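Polymerase subunit PA (Dhori virus, PDB 4CGS) probably binds RNA as part of the viral polymerase, this chain being its N-terminal domain, the counterpart of the cap-snatching endonuclease domain of influenza virus PA. Local coordinates at residues 17-22 / 37-42; 80-85 / 89-94; 107-112 / 133-138. One frame throughout, in Å; residues are numbered along the deposited sequence.

Contact 1: residues 17-22 / 37-42; sequences ALSETS and VECIKY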
ATOM      1  N   ALA A  17       1.454 -15.330  -0.953  1.00  7.53           N
ATOM      2  CA  ALA A  17       1.457 -16.276   0.147  1.00  8.54           C
ATOM      3  C   ALA A  17       1.350 -15.527   1.523  1.00  7.59           C
ATOM      4  O   ALA A  17       0.654 -15.973   2.466  1.00  8.03           O
ATOM      5  CB  ALA A  17       2.696 -17.147   0.102  1.00 12.14           C
ATOM      6  N   LEU A  18       2.091 -14.460   1.688  1.00  7.65           N
ATOM      7  CA  LEU A  18       2.090 -13.696   2.911  1.00  8.27           C
ATOM      8  C   LEU A  18       0.656 -13.175   3.233  1.00  8.47           C
ATOM      9  O   LEU A  18       0.246 -13.065   4.401  1.00  9.09           O
ATOM     10  CB  LEU A  18       3.142 -12.551   2.899  1.00  8.62           C
ATOM     11  CG  LEU A  18       3.291 -11.838   4.265  1.00  7.16           C
ATOM     12  CD1 LEU A  18       3.475 -12.812   5.458  1.00  7.86           C
ATOM     13  CD2 LEU A  18       4.361 -10.769   4.241  1.00  9.85           C
ATOM     14  N   SER A  19      -0.076 -12.818   2.198  1.00  7.16           N
ATOM     15  CA  SER A  19      -1.436 -12.346   2.386  1.00  7.24           C
ATOM     16  C   SER A  19      -2.357 -13.345   3.056  1.00  8.43           C
ATOM     17  O   SER A  19      -3.429 -12.970   3.550  1.00  9.44           O
ATOM     18  CB  SER A  19      -2.075 -11.851   1.109  1.00  7.03           C
ATOM     19  OG  SER A  19      -2.447 -12.874   0.257  1.00  7.54           O
ATOM     20  N   GLU A  20      -1.993 -14.619   3.101  1.00 11.20           N
ATOM     21  CA  GLU A  20      -2.837 -15.587   3.914  1.00 13.27           C
ATOM     22  C   GLU A  20      -2.847 -15.280   5.414  1.00 10.37           C
ATOM     23  O   GLU A  20      -3.706 -15.726   6.203  1.00 14.92           O
ATOM     24  CB  GLU A  20      -2.188 -16.921   3.817  1.00 16.63           C
ATOM     25  CG  GLU A  20      -2.363 -17.560   2.456  1.00 16.61           C
ATOM     26  CD  GLU A  20      -1.729 -18.965   2.383  1.00 28.42           C
ATOM     27  OE1 GLU A  20      -0.871 -19.266   3.259  1.00 28.04           O
ATOM     28  OE2 GLU A  20      -2.094 -19.746   1.469  1.00 29.49           O
ATOM     29  N   THR A  21      -1.929 -14.403   5.888  1.00 13.30           N
ATOM     30  CA  THR A  21      -1.892 -14.032   7.333  1.00 12.37           C
ATOM     31  C   THR A  21      -2.909 -12.951   7.670  1.00 11.82           C
ATOM     32  O   THR A  21      -3.086 -12.636   8.843  1.00 13.74           O
ATOM     33  CB  THR A  21      -0.502 -13.477   7.750  1.00 13.78           C
ATOM     34  OG1 THR A  21      -0.164 -12.245   7.062  1.00 15.19           O
ATOM     35  CG2 THR A  21       0.633 -14.563   7.586  1.00 18.51           C
ATOM     36  N   SER A  22      -3.525 -12.352   6.631  1.00 10.78           N
ATOM     37  CA  SER A  22      -4.490 -11.339   6.783  1.00 10.00           C
ATOM     38  C   SER A  22      -5.996 -11.729   6.688  1.00  9.30           C
ATOM     39  O   SER A  22      -6.478 -12.297   5.753  1.00 12.18           O
ATOM     40  CB  SER A  22      -4.211 -10.281   5.748  1.00 10.00           C
ATOM     41  OG  SER A  22      -5.170  -9.278   5.914  1.00  9.11           O
ATOM     42  N   VAL A  37      -6.394  -6.430  -4.298  1.00  5.74           N
ATOM     43  CA  VAL A  37      -6.174  -5.046  -3.867  1.00  5.66           C
ATOM     44  C   VAL A  37      -5.259  -4.929  -2.649  1.00  5.67           C
ATOM     45  O   VAL A  37      -4.388  -4.057  -2.613  1.00  5.82           O
ATOM     46  CB  VAL A  37      -7.485  -4.270  -3.701  1.00  5.90           C
ATOM     47  CG1 VAL A  37      -7.242  -2.893  -3.084  1.00  8.75           C
ATOM     48  CG2 VAL A  37      -8.180  -4.132  -5.048  1.00  8.60           C
ATOM     49  N   GLU A  38      -5.415  -5.847  -1.710  1.00  5.73           N
ATOM     50  CA  GLU A  38      -4.570  -5.797  -0.470  1.00  4.51           C
ATOM     51  C   GLU A  38      -3.131  -6.119  -0.818  1.00  5.14           C
ATOM     52  O   GLU A  38      -2.197  -5.507  -0.304  1.00  5.11           O
ATOM     53  CB  GLU A  38      -5.144  -6.753   0.581  1.00  5.53           C
ATOM     54  CG  GLU A  38      -4.561  -6.546   1.971  1.00  6.57           C
ATOM     55  CD  GLU A  38      -5.223  -7.381   3.033  1.00  7.58           C
ATOM     56  OE1 GLU A  38      -6.344  -7.874   2.844  1.00  6.72           O
ATOM     57  OE2 GLU A  38      -4.546  -7.599   4.073  1.00  8.75           O
ATOM     58  N   CYS A  39      -2.932  -7.043  -1.734  1.00  5.19           N
ATOM     59  CA  CYS A  39      -1.597  -7.333  -2.206  1.00  5.50           C
ATOM     60  C   CYS A  39      -1.005  -6.204  -3.011  1.00  5.30           C
ATOM     61  O   CYS A  39       0.188  -5.936  -2.947  1.00  5.42           O
ATOM     62  CB  CYS A  39      -1.530  -8.602  -3.050  1.00  4.84           C
ATOM     63  SG  CYS A  39      -1.798 -10.160  -2.158  1.00  6.64           S
ATOM     64  N   ILE A  40      -1.818  -5.481  -3.772  1.00  4.42           N
ATOM     65  CA  ILE A  40      -1.385  -4.262  -4.463  1.00  5.75           C
ATOM     66  C   ILE A  40      -0.919  -3.247  -3.427  1.00  5.54           C
ATOM     67  O   ILE A  40       0.140  -2.622  -3.580  1.00  5.39           O
ATOM     68  CB  ILE A  40      -2.493  -3.703  -5.372  1.00  5.46           C
ATOM     69  CG1 ILE A  40      -2.738  -4.643  -6.600  1.00  5.05           C
ATOM     70  CG2 ILE A  40      -2.116  -2.289  -5.885  1.00  8.68           C
ATOM     71  CD1 ILE A  40      -3.919  -4.235  -7.455  1.00  6.20           C
ATOM     72  N   LYS A  41      -1.739  -3.032  -2.374  1.00  5.12           N
ATOM     73  CA  LYS A  41      -1.380  -2.103  -1.317  1.00  5.84           C
ATOM     74  C   LYS A  41      -0.047  -2.471  -0.684  1.00  4.72           C
ATOM     75  O   LYS A  41       0.804  -1.613  -0.484  1.00  5.18           O
ATOM     76  CB  LYS A  41      -2.469  -2.099  -0.292  1.00  6.21           C
ATOM     77  CG  LYS A  41      -2.212  -1.186   0.910  1.00  6.77           C
ATOM     78  CD  LYS A  41      -3.356  -1.314   1.885  1.00  9.26           C
ATOM     79  CE  LYS A  41      -3.099  -0.644   3.202  1.00  8.92           C
ATOM     80  NZ  LYS A  41      -4.393  -0.652   4.006  1.00 12.80           N
ATOM     81  N   TYR A  42       0.180  -3.732  -0.374  1.00  4.95           N
ATOM     82  CA  TYR A  42       1.421  -4.183   0.210  1.00  4.52           C
ATOM     83  C   TYR A  42       2.590  -3.921  -0.710  1.00  4.27           C
ATOM     84  O   TYR A  42       3.676  -3.479  -0.294  1.00  5.37           O
ATOM     85  CB  TYR A  42       1.349  -5.600   0.682  1.00  5.36           C
ATOM     86  CG  TYR A  42       2.528  -6.049   1.490  1.00  6.90           C
ATOM     87  CD1 TYR A  42       2.674  -5.596   2.810  1.00  6.23           C
ATOM     88  CD2 TYR A  42       3.533  -6.841   0.956  1.00  5.71           C
ATOM     89  CE1 TYR A  42       3.735  -5.961   3.605  1.00  5.73           C
ATOM     90  CE2 TYR A  42       4.625  -7.230   1.745  1.00  6.52           C
ATOM     91  CZ  TYR A  42       4.705  -6.828   3.059  1.00  5.95           C
ATOM     92  OH  TYR A  42       5.781  -7.198   3.846  1.00  7.12           O
TER
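OE2 of E38 accepts two hydrogen bonds, one from the hydroxyl of S22, OG to OE2 2.6 Å, and one from the indole NE1 of W65. S22 uses the syn lone pair of OE2, the one on the side of OE1. Two torsions bring the groups together. In S22, OG stands anti to the backbone N (chi1 -180°), while E38 also sends CG anti to its own N and then runs extended, so that the carboxylate spans the gap between helix 31-44 and the residues following helix 13-18. The fit is close, since CB of S22 lies 3.2 Å from OE2 of E38 as well. S22 OG in turn accepts from the backbone N of E24, which fixes the rotation of the hydroxyl.

At the nearest backbone approach, S19 meets C39. Both CB and OG of S19 lie 3.7 Å from SG of C39, so the thiol rests against the whole CH2-OH group rather than one atom of it. The hydroxyl itself is engaged by W16 O and R35 NE, and its contact with SG is one of packing.

Further along, L18 crosses Y42 at about a right angle. Its CD2 approaches the phenol end of the ring obliquely, 3.9 Å from OH and 4.1 Å from CZ of Y42. W65 stacks on this ring and also touches L18.

The contact thus packs the end of helix 13-18 and the turn after it against helix 31-44 in the N-terminal domain of PA, with W65 serving both its polar and its apolar part. The carboxylate of E38 draws at OE2 on neutral O-H and N-H donors that would probably stabilise its negative charge.

Contact 2: residues 80-85 / 89-94; sequences LIFARP and DLLDLK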
ATOM      1  N   LEU A  80       7.452   7.664  17.475  1.00 10.99           N
ATOM      2  CA  LEU A  80       6.517   8.111  16.439  1.00 11.62           C
ATOM      3  C   LEU A  80       5.185   7.520  16.784  1.00  8.31           C
ATOM      4  O   LEU A  80       4.911   6.349  16.576  1.00  9.13           O
ATOM      5  CB  LEU A  80       6.926   7.649  15.056  1.00 11.26           C
ATOM      6  CG  LEU A  80       8.156   8.265  14.509  1.00 11.59           C
ATOM      7  CD1 LEU A  80       8.597   7.422  13.302  1.00 15.13           C
ATOM      8  CD2 LEU A  80       7.976   9.748  14.165  1.00 14.93           C
ATOM      9  N   ILE A  81       4.362   8.337  17.476  1.00  9.90           N
ATOM     10  CA  ILE A  81       3.140   7.856  18.138  1.00  9.43           C
ATOM     11  C   ILE A  81       1.929   8.490  17.452  1.00  7.47           C
ATOM     12  O   ILE A  81       1.949   9.668  17.037  1.00  8.47           O
ATOM     13  CB  ILE A  81       3.114   8.274  19.618  1.00 11.20           C
ATOM     14  CG1 ILE A  81       4.482   7.994  20.329  1.00 13.38           C
ATOM     15  CG2 ILE A  81       1.952   7.525  20.332  1.00 13.55           C
ATOM     16  CD1 ILE A  81       4.991   6.561  20.287  1.00 14.24           C
ATOM     17  N   PHE A  82       0.895   7.703  17.260  1.00  8.12           N
ATOM     18  CA  PHE A  82      -0.323   8.094  16.502  1.00  8.16           C
ATOM     19  C   PHE A  82      -1.555   7.648  17.270  1.00  8.38           C
ATOM     20  O   PHE A  82      -1.457   6.870  18.172  1.00  8.27           O
ATOM     21  CB  PHE A  82      -0.315   7.419  15.159  1.00  7.81           C
ATOM     22  CG  PHE A  82       0.920   7.735  14.339  1.00  8.32           C
ATOM     23  CD1 PHE A  82       2.105   7.004  14.560  1.00  7.10           C
ATOM     24  CD2 PHE A  82       0.976   8.869  13.498  1.00  9.42           C
ATOM     25  CE1 PHE A  82       3.266   7.305  13.895  1.00  9.34           C
ATOM     26  CE2 PHE A  82       2.145   9.082  12.808  1.00 10.89           C
ATOM     27  CZ  PHE A  82       3.276   8.330  13.060  1.00  9.54           C
ATOM     28  N   ALA A  83      -2.699   8.211  16.890  1.00  9.46           N
ATOM     29  CA  ALA A  83      -3.928   8.014  17.694  1.00  7.84           C
ATOM     30  C   ALA A  83      -5.093   7.579  16.835  1.00  8.55           C
ATOM     31  O   ALA A  83      -6.268   7.853  17.138  1.00 11.37           O
ATOM     32  CB  ALA A  83      -4.235   9.317  18.475  1.00  8.21           C
ATOM     33  N   ARG A  84      -4.829   6.885  15.736  1.00  8.79           N
ATOM     34  CA  ARG A  84      -5.867   6.269  14.966  1.00  9.89           C
ATOM     35  C   ARG A  84      -6.077   4.837  15.436  1.00  9.25           C
ATOM     36  O   ARG A  84      -5.172   4.214  15.972  1.00  9.77           O
ATOM     37  CB  ARG A  84      -5.520   6.244  13.472  1.00 11.59           C
ATOM     38  CG  ARG A  84      -5.146   7.570  12.906  1.00  9.64           C
ATOM     39  CD  ARG A  84      -6.206   8.634  12.915  1.00  8.68           C
ATOM     40  NE  ARG A  84      -5.731   9.869  12.272  1.00  9.40           N
ATOM     41  CZ  ARG A  84      -6.525  10.884  11.996  1.00  7.64           C
ATOM     42  NH1 ARG A  84      -7.796  10.877  12.437  1.00  9.63           N
ATOM     43  NH2 ARG A  84      -6.013  11.918  11.330  1.00 10.34           N
ATOM     44  N   PRO A  85      -7.264   4.243  15.190  1.00  9.78           N
ATOM     45  CA  PRO A  85      -7.486   2.818  15.515  1.00 12.07           C
ATOM     46  C   PRO A  85      -6.514   1.894  14.798  1.00  9.04           C
ATOM     47  O   PRO A  85      -6.089   0.907  15.352  1.00 13.30           O
ATOM     48  CB  PRO A  85      -8.918   2.545  15.009  1.00 14.02           C
ATOM     49  CG  PRO A  85      -9.576   3.901  15.052  1.00 15.85           C
ATOM     50  CD  PRO A  85      -8.503   4.926  14.770  1.00 12.04           C
ATOM     51  N   ASP A  89       0.724   2.288   7.869  1.00  5.01           N
ATOM     52  CA  ASP A  89       1.307   1.228   7.048  1.00  5.99           C
ATOM     53  C   ASP A  89       2.826   1.239   6.994  1.00  4.61           C
ATOM     54  O   ASP A  89       3.474   0.198   6.958  1.00  5.60           O
ATOM     55  CB  ASP A  89       0.665   1.291   5.623  1.00  6.06           C
ATOM     56  CG  ASP A  89      -0.798   1.080   5.666  1.00  6.96           C
ATOM     57  OD1 ASP A  89      -1.201  -0.012   6.224  1.00  8.30           O
ATOM     58  OD2 ASP A  89      -1.553   1.903   5.134  1.00  7.58           O
ATOM     59  N   LEU A  90       3.398   2.454   7.050  1.00  5.61           N
ATOM     60  CA  LEU A  90       4.813   2.622   7.161  1.00  5.35           C
ATOM     61  C   LEU A  90       5.150   3.738   8.179  1.00  5.68           C
ATOM     62  O   LEU A  90       4.374   4.660   8.377  1.00  6.15           O
ATOM     63  CB  LEU A  90       5.534   2.972   5.831  1.00  5.60           C
ATOM     64  CG  LEU A  90       5.243   2.190   4.576  1.00  5.70           C
ATOM     65  CD1 LEU A  90       4.043   2.766   3.819  1.00  7.24           C
ATOM     66  CD2 LEU A  90       6.479   2.085   3.688  1.00  7.55           C
ATOM     67  N   LEU A  91       6.322   3.652   8.810  1.00  6.17           N
ATOM     68  CA  LEU A  91       6.929   4.736   9.509  1.00  6.48           C
ATOM     69  C   LEU A  91       8.044   5.317   8.630  1.00  5.89           C
ATOM     70  O   LEU A  91       8.909   4.562   8.205  1.00  7.48           O
ATOM     71  CB  LEU A  91       7.439   4.299  10.852  1.00  7.26           C
ATOM     72  CG  LEU A  91       6.520   3.610  11.828  1.00  7.08           C
ATOM     73  CD1 LEU A  91       7.254   3.301  13.123  1.00 10.56           C
ATOM     74  CD2 LEU A  91       5.230   4.416  12.020  1.00  8.26           C
ATOM     75  N   ASP A  92       8.024   6.636   8.374  1.00  6.91           N
ATOM     76  CA  ASP A  92       9.025   7.303   7.602  1.00  6.81           C
ATOM     77  C   ASP A  92       9.985   7.932   8.623  1.00  6.98           C
ATOM     78  O   ASP A  92       9.628   8.907   9.295  1.00  8.24           O
ATOM     79  CB  ASP A  92       8.375   8.368   6.752  1.00  7.57           C
ATOM     80  CG  ASP A  92       9.359   9.177   5.944  1.00  9.08           C
ATOM     81  OD1 ASP A  92      10.568   9.172   6.204  1.00  9.08           O
ATOM     82  OD2 ASP A  92       8.901   9.868   4.979  1.00  9.97           O
ATOM     83  N   LEU A  93      11.162   7.331   8.784  1.00  7.85           N
ATOM     84  CA  LEU A  93      12.092   7.760   9.820  1.00  8.45           C
ATOM     85  C   LEU A  93      12.854   9.042   9.437  1.00  8.81           C
ATOM     86  O   LEU A  93      13.496   9.727  10.288  1.00 10.70           O
ATOM     87  CB  LEU A  93      13.044   6.630  10.131  1.00  7.80           C
ATOM     88  CG  LEU A  93      12.417   5.273  10.491  1.00  8.98           C
ATOM     89  CD1 LEU A  93      13.478   4.250  10.895  1.00 11.39           C
ATOM     90  CD2 LEU A  93      11.398   5.497  11.611  1.00 10.25           C
ATOM     91  N   LYS A  94      12.824   9.397   8.166  1.00  9.15           N
ATOM     92  CA  LYS A  94      13.465  10.680   7.689  1.00 10.15           C
ATOM     93  C   LYS A  94      12.572  11.820   8.025  1.00 11.49           C
ATOM     94  O   LYS A  94      13.020  12.783   8.689  1.00 12.51           O
ATOM     95  CB  LYS A  94      13.788  10.582   6.216  1.00 10.04           C
ATOM     96  CG  LYS A  94      14.292  11.876   5.656  1.00 11.43           C
ATOM     97  CD  LYS A  94      14.409  11.763   4.150  1.00 16.00           C
ATOM     98  CE  LYS A  94      14.863  13.055   3.515  1.00 21.11           C
ATOM     99  NZ  LYS A  94      14.800  12.876   2.054  1.00 29.31           N
TER
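L80 reaches toward strand 90-92 and meets L91 and L93 through a single methyl. Its CB lies beside the ring of F82, two residues on, 3.9 Å from CE1 of F82. From there CG stands anti to the carbonyl carbon (chi1 -68°), and the next torsion drops CD1 into the angle between two leucines: CD1 is 3.8 Å from CD2 of L93 and 4.1 Å from CB of L91. L80 and L91 run past one another in opposite directions, whereas L93 is crossed at a slant.

F82 extends the apolar patch. Its CE1 meets CD2 of L91 at 4.0 Å, an oblique approach to the ring, and M75 of helix 68-78 packs on both F82 and L91.

Where the strand ends, D92 forms an Asx turn, its OD1 accepting from N of K94 (3.0 Å, N-H to acceptor angle 130°); OD2 is held by Y137 and R59.

At the other end, D89 and L90 together face V99 in a classic beta bulge. Through L80 and F82, the loop after helix 68-78 covers L91 on a central strand of the mixed sheet, consistent with the alpha/beta fold of influenza PA endonuclease domains.

Contact 3: residues 107-112 / 133-138; sequences NGTPTD and ITREYL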
ATOM      1  N   ASN A 107     -10.905   4.774 -12.191  1.00 22.54           N
ATOM      2  CA  ASN A 107     -10.619   5.677 -13.286  1.00 27.34           C
ATOM      3  C   ASN A 107     -10.650   7.017 -12.536  1.00 32.39           C
ATOM      4  O   ASN A 107     -11.715   7.365 -11.943  1.00 32.78           O
ATOM      5  CB  ASN A 107     -11.600   5.562 -14.471  1.00 34.98           C
ATOM      6  CG  ASN A 107     -12.646   6.661 -14.500  1.00 37.74           C
ATOM      7  OD1 ASN A 107     -13.780   6.458 -14.064  1.00 37.78           O
ATOM      8  ND2 ASN A 107     -12.273   7.838 -15.028  1.00 35.44           N
ATOM      9  N   GLY A 108      -9.495   7.702 -12.447  1.00 17.49           N
ATOM     10  CA  GLY A 108      -9.486   9.051 -11.839  1.00 21.14           C
ATOM     11  C   GLY A 108      -8.333   9.243 -10.880  1.00 20.06           C
ATOM     12  O   GLY A 108      -7.623   8.278 -10.577  1.00 21.37           O
ATOM     13  N   THR A 109      -8.120  10.508 -10.485  1.00 16.92           N
ATOM     14  CA  THR A 109      -7.099  10.897  -9.524  1.00 12.39           C
ATOM     15  C   THR A 109      -7.726  11.099  -8.126  1.00 13.96           C
ATOM     16  O   THR A 109      -8.659  11.863  -7.988  1.00 13.06           O
ATOM     17  CB  THR A 109      -6.352  12.183  -9.911  1.00 15.00           C
ATOM     18  OG1 THR A 109      -5.917  12.011 -11.290  1.00 17.30           O
ATOM     19  CG2 THR A 109      -5.134  12.501  -9.016  1.00 16.13           C
ATOM     20  N   PRO A 110      -7.175  10.420  -7.090  1.00  9.93           N
ATOM     21  CA  PRO A 110      -7.697  10.552  -5.753  1.00 10.41           C
ATOM     22  C   PRO A 110      -7.591  11.983  -5.237  1.00 11.12           C
ATOM     23  O   PRO A 110      -6.638  12.742  -5.506  1.00 12.15           O
ATOM     24  CB  PRO A 110      -6.806   9.657  -4.926  1.00 12.08           C
ATOM     25  CG  PRO A 110      -6.326   8.622  -5.920  1.00 11.87           C
ATOM     26  CD  PRO A 110      -6.080   9.403  -7.147  1.00 10.82           C
ATOM     27  N   THR A 111      -8.569  12.309  -4.420  1.00 13.39           N
ATOM     28  CA  THR A 111      -8.637  13.593  -3.730  1.00 12.69           C
ATOM     29  C   THR A 111      -7.969  13.535  -2.342  1.00 12.17           C
ATOM     30  O   THR A 111      -8.168  12.565  -1.583  1.00 13.17           O
ATOM     31  CB  THR A 111     -10.108  13.995  -3.535  1.00 14.30           C
ATOM     32  OG1 THR A 111     -10.818  13.920  -4.792  1.00 19.36           O
ATOM     33  CG2 THR A 111     -10.259  15.503  -2.920  1.00 13.82           C
ATOM     34  N   ASP A 112      -7.211  14.560  -2.003  1.00 10.65           N
ATOM     35  CA  ASP A 112      -6.626  14.704  -0.681  1.00 10.93           C
ATOM     36  C   ASP A 112      -7.603  15.333   0.283  1.00 11.59           C
ATOM     37  O   ASP A 112      -8.282  16.310  -0.015  1.00 12.63           O
ATOM     38  CB  ASP A 112      -5.318  15.494  -0.714  1.00 10.35           C
ATOM     39  CG  ASP A 112      -4.273  14.811  -1.562  1.00  8.89           C
ATOM     40  OD1 ASP A 112      -3.980  13.619  -1.292  1.00  9.60           O
ATOM     41  OD2 ASP A 112      -3.754  15.463  -2.507  1.00  9.85           O
ATOM     42  N   ILE A 133      -0.889  15.535  -3.068  1.00  9.33           N
ATOM     43  CA  ILE A 133      -0.019  15.388  -1.915  1.00 10.67           C
ATOM     44  C   ILE A 133       0.880  14.156  -2.004  1.00  7.99           C
ATOM     45  O   ILE A 133       2.041  14.203  -1.627  1.00  8.01           O
ATOM     46  CB  ILE A 133      -0.807  15.295  -0.604  1.00 12.79           C
ATOM     47  CG1 ILE A 133      -1.324  16.723  -0.261  1.00 16.53           C
ATOM     48  CG2 ILE A 133       0.038  14.679   0.567  1.00 16.20           C
ATOM     49  CD1 ILE A 133      -0.290  17.559   0.465  1.00 22.50           C
ATOM     50  N   THR A 134       0.377  13.089  -2.616  1.00  6.13           N
ATOM     51  CA  THR A 134       1.150  11.906  -2.841  1.00  6.80           C
ATOM     52  C   THR A 134       2.340  12.208  -3.778  1.00  6.83           C
ATOM     53  O   THR A 134       3.467  11.810  -3.521  1.00  7.14           O
ATOM     54  CB  THR A 134       0.271  10.807  -3.422  1.00  6.85           C
ATOM     55  OG1 THR A 134      -0.775  10.559  -2.497  1.00  6.62           O
ATOM     56  CG2 THR A 134       1.029   9.542  -3.699  1.00  6.87           C
ATOM     57  N   ARG A 135       2.065  12.876  -4.885  1.00  6.69           N
ATOM     58  CA  ARG A 135       3.113  13.218  -5.857  1.00  9.00           C
ATOM     59  C   ARG A 135       4.188  14.108  -5.286  1.00  9.02           C
ATOM     60  O   ARG A 135       5.324  14.071  -5.733  1.00  9.53           O
ATOM     61  CB  ARG A 135       2.487  13.938  -7.099  1.00 12.92           C
ATOM     62  CG  ARG A 135       1.432  13.154  -7.786  1.00 14.77           C
ATOM     63  CD  ARG A 135       0.993  13.928  -8.978  1.00 16.63           C
ATOM     64  NE  ARG A 135       0.368  15.208  -8.806  1.00 17.31           N
ATOM     65  CZ  ARG A 135      -0.909  15.522  -9.081  1.00 13.97           C
ATOM     66  NH1 ARG A 135      -1.879  14.626  -9.267  1.00 11.54           N
ATOM     67  NH2 ARG A 135      -1.232  16.828  -9.055  1.00 15.29           N
ATOM     68  N   GLU A 136       3.833  14.955  -4.321  1.00  7.72           N
ATOM     69  CA  GLU A 136       4.790  15.825  -3.727  1.00  9.24           C
ATOM     70  C   GLU A 136       5.607  15.146  -2.654  1.00  8.84           C
ATOM     71  O   GLU A 136       6.788  15.438  -2.487  1.00 11.32           O
ATOM     72  CB  GLU A 136       4.059  17.034  -3.123  1.00 12.70           C
ATOM     73  CG  GLU A 136       4.947  17.980  -2.360  1.00 18.08           C
ATOM     74  CD  GLU A 136       5.953  18.736  -3.226  1.00 26.46           C
ATOM     75  OE1 GLU A 136       5.575  19.159  -4.351  1.00 28.19           O
ATOM     76  OE2 GLU A 136       7.125  18.903  -2.759  1.00 37.75           O
ATOM     77  N   TYR A 137       4.967  14.228  -1.926  1.00  7.78           N
ATOM     78  CA  TYR A 137       5.617  13.488  -0.865  1.00  7.72           C
ATOM     79  C   TYR A 137       6.638  12.519  -1.430  1.00  6.66           C
ATOM     80  O   TYR A 137       7.760  12.436  -0.957  1.00  7.87           O
ATOM     81  CB  TYR A 137       4.606  12.748   0.012  1.00  7.00           C
ATOM     82  CG  TYR A 137       5.250  11.743   0.904  1.00  7.13           C
ATOM     83  CD1 TYR A 137       6.006  12.149   1.993  1.00  6.52           C
ATOM     84  CD2 TYR A 137       5.145  10.422   0.672  1.00  6.28           C
ATOM     85  CE1 TYR A 137       6.600  11.212   2.815  1.00  7.25           C
ATOM     86  CE2 TYR A 137       5.754   9.476   1.482  1.00  6.63           C
ATOM     87  CZ  TYR A 137       6.481   9.876   2.546  1.00  6.33           C
ATOM     88  OH  TYR A 137       7.201   8.964   3.314  1.00  6.92           O
ATOM     89  N   LEU A 138       6.220  11.704  -2.403  1.00  6.05           N
ATOM     90  CA  LEU A 138       7.081  10.681  -3.006  1.00  6.00           C
ATOM     91  C   LEU A 138       8.141  11.356  -3.923  1.00  6.32           C
ATOM     92  O   LEU A 138       7.853  12.337  -4.613  1.00  7.64           O
ATOM     93  CB  LEU A 138       6.257   9.656  -3.805  1.00  6.16           C
ATOM     94  CG  LEU A 138       5.299   8.801  -2.996  1.00  7.30           C
ATOM     95  CD1 LEU A 138       4.562   7.931  -4.006  1.00  7.74           C
ATOM     96  CD2 LEU A 138       6.007   7.935  -1.971  1.00  8.22           C
TER
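D112 ties the loop between strands 97-104 and 119-125 to the first turn of helix 132-137 by way of I133, a case of a helix start held by a carboxylate from a remote loop.

Hydrogen bonding comes first. The backbone N of I133 donates to OD2 of D112 at 2.9 Å, and the N-H to acceptor angle of 171° makes the bond almost straight. The donor does not lie in the carboxylate plane but 37° out of it, so the group is approached from above. The other oxygen, OD1, is bonded to S131 OG, and S131 OG is in turn linked to T134 OG1. With both oxygens engaged, the carboxylate is fixed in its rotation. An N-H at the start of a helix, where the helix dipole is positive, would probably favour the negative charge of D112.

Van der Waals contact follows from the same placement. D112 keeps CG anti to its carbonyl carbon (chi1 -61°), and its carboxylate crosses I133 obliquely. The isoleucine covers it with two carbons: CB and CG1 of I133 are each 3.5 Å from OD2 of D112, while CG of D112 lies 3.6 Å from that same CB.

A second, looser contact pairs T109 with R135, which cross at about a right angle. R135 folds back through a bend at chi3, and M130 O accepts a hydrogen bond from NH1. The methyl of T109 sits at the edge of the guanidinium, near its plane, with CG2 3.9 Å from NH1 of R135.

Contacts 1 and 2 are mostly buried, whereas contact 3 lies at the surface. Their chemistry differs accordingly. Contact 1 joins helix 31-44 to the end of helix 13-18 and the turn after it through a carboxylate as well as apolar groups, contact 2 lays a loop on a sheet strand by hydrocarbon alone, and contact 3 pins a helix start with one bond from a loop carboxylate to a backbone N-H. Strand 90-92 and its flanks connect all three: D89 packs against K41 of contact 1, CE to OD2 3.6 Å, while D92 and Y137 join contacts 2 and 3. Contacts 1 and 3 stay about 11 Å apart at their nearest atoms, on opposite sides of the chain's centre.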